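PDB 3K85: D-glycero-D-manno-heptose 1-phosphate kinase from Bacteroides thetaiotaomicron, which probably transfers a phosphate group from ATP to a sugar substrate, as a sugar kinase of the GHMP kinase family. Local coordinates for residues E230-H233 / K234-Q237. Numbering follows the deposited sequence.
Sequences EAMH and KIKQ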
loop_
_atom_site.group_PDB
_atom_site.type_symbol
_atom_site.label_atom_id
_atom_site.label_comp_id
_atom_site.label_asym_id
_atom_site.label_seq_id
_atom_site.Cartn_x
_atom_site.Cartn_y
_atom_site.Cartn_z
ATOM N N GLU A 230 -21.843 2.992 -20.254
ATOM C CA GLU A 230 -21.731 4.409 -19.942
ATOM C C GLU A 230 -21.851 4.431 -18.423
ATOM O O GLU A 230 -21.193 5.209 -17.735
ATOM C CB GLU A 230 -22.879 5.205 -20.569
ATOM C CG GLU A 230 -22.963 5.107 -22.089
ATOM C CD GLU A 230 -21.660 5.492 -22.778
ATOM O OE1 GLU A 230 -21.168 6.621 -22.545
ATOM O OE2 GLU A 230 -21.129 4.665 -23.557
ATOM N N ALA A 231 -22.699 3.538 -17.921
ATOM C CA ALA A 231 -22.943 3.393 -16.493
ATOM C C ALA A 231 -21.715 2.770 -15.839
ATOM O O ALA A 231 -21.336 3.139 -14.725
ATOM C CB ALA A 231 -24.159 2.503 -16.267
HETATM N N MSE A 232 -21.102 1.827 -16.549
HETATM C CA MSE A 232 -19.921 1.131 -16.065
HETATM C C MSE A 232 -18.724 2.066 -16.001
HETATM O O MSE A 232 -17.886 1.942 -15.113
HETATM C CB MSE A 232 -19.593 -0.056 -16.970
HETATM C CG MSE A 232 -18.512 -0.975 -16.419
HETATM SE SE MSE A 232 -19.029 -1.865 -14.770
HETATM C CE MSE A 232 -20.111 -3.293 -15.510
ATOM N N HIS A 233 -18.639 3.001 -16.940
ATOM C CA HIS A 233 -17.528 3.943 -16.942
ATOM C C HIS A 233 -17.545 4.773 -15.663
ATOM O O HIS A 233 -16.513 5.291 -15.230
ATOM C CB HIS A 233 -17.591 4.869 -18.164
ATOM C CG HIS A 233 -17.347 4.170 -19.468
ATOM N ND1 HIS A 233 -16.354 3.226 -19.631
ATOM C CD2 HIS A 233 -17.945 4.300 -20.674
ATOM C CE1 HIS A 233 -16.353 2.805 -20.884
ATOM N NE2 HIS A 233 -17.307 3.441 -21.539
ATOM N N LYS A 234 -18.724 4.897 -15.060
ATOM C CA LYS A 234 -18.863 5.652 -13.825
ATOM C C LYS A 234 -18.461 4.771 -12.652
ATOM O O LYS A 234 -17.765 5.228 -11.742
ATOM C CB LYS A 234 -20.300 6.135 -13.646
ATOM C CG LYS A 234 -20.685 7.263 -14.587
ATOM C CD LYS A 234 -22.128 7.704 -14.355
ATOM C CE LYS A 234 -22.507 8.883 -15.245
ATOM N NZ LYS A 234 -23.927 9.284 -15.034
ATOM N N ILE A 235 -18.904 3.513 -12.681
ATOM C CA ILE A 235 -18.570 2.546 -11.636
ATOM C C ILE A 235 -17.050 2.393 -11.594
ATOM O O ILE A 235 -16.463 2.264 -10.532
ATOM C CB ILE A 235 -19.231 1.172 -11.912
ATOM C CG1 ILE A 235 -20.737 1.264 -11.634
ATOM C CG2 ILE A 235 -18.581 0.086 -11.066
ATOM C CD1 ILE A 235 -21.525 0.017 -12.000
ATOM N N LYS A 236 -16.422 2.409 -12.765
ATOM C CA LYS A 236 -14.970 2.316 -12.855
ATOM C C LYS A 236 -14.377 3.582 -12.223
ATOM O O LYS A 236 -13.444 3.516 -11.424
ATOM C CB LYS A 236 -14.535 2.223 -14.320
ATOM C CG LYS A 236 -13.027 2.348 -14.540
ATOM C CD LYS A 236 -12.660 2.326 -16.021
ATOM C CE LYS A 236 -11.145 2.298 -16.219
ATOM N NZ LYS A 236 -10.754 1.974 -17.631
ATOM N N GLN A 237 -14.944 4.731 -12.579
ATOM C CA GLN A 237 -14.481 6.018 -12.072
ATOM C C GLN A 237 -14.577 6.099 -10.559
ATOM O O GLN A 237 -13.685 6.625 -9.903
ATOM C CB GLN A 237 -15.303 7.157 -12.677
ATOM C CG GLN A 237 -14.885 8.546 -12.211
ATOM C CD GLN A 237 -13.443 8.848 -12.557
ATOM O OE1 GLN A 237 -12.984 8.538 -13.657
ATOM N NE2 GLN A 237 -12.720 9.457 -11.624
#
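Met232 meets Ile235 one turn further along the helix, its selenium (the residue is selenomethionine) 4.2 Å from Ile235 CB and equally far from Ile235 CD1. The selenomethionine chain leaves with CG anti to the backbone N (chi1 -171°) and then bends at the next two torsions, and the two side chains lie at an oblique angle where the selenium meets the isoleucine. Ile235 CG1 also rests 3.7 Å from Ala231 O. That carbonyl accepts two donors: Ile235 N at 3.2 Å, in the carbonyl plane, and Lys234 N, well above the plane and along a more bent N-H path. The shortest of the bonds is at the next carbonyl, Met232 O, which takes Lys236 N at 2.8 Å, nearly in line with the C=O. The bonds from Ile235 N and Lys236 N, with Gln237 N to His233 O as a third, span four residues, the alpha-helical pattern of helix 230-246, at the surface of this GHMP-family chain; the one from Lys234 N spans three. His233 and Lys236 turn to helix 24-27 and the residues after it: His233 ND1 bonds to Tyr24 OH, its ring meets Tyr28 edge-to-face, and Lys236 NZ reaches Gly29 O. On the exposed side Lys234 and Gln237 touch through the roots of their side chains, and the contact loosens beyond. Lys234 CB stands 3.3 Å from Ala231 O and CG 3.8 Å from Glu230 O, before the extended remainder carries its amine away. Gln237 CB packs 3.4 Å from His233 O, while its bent chain sends NE2 onward to Asp241 OD1.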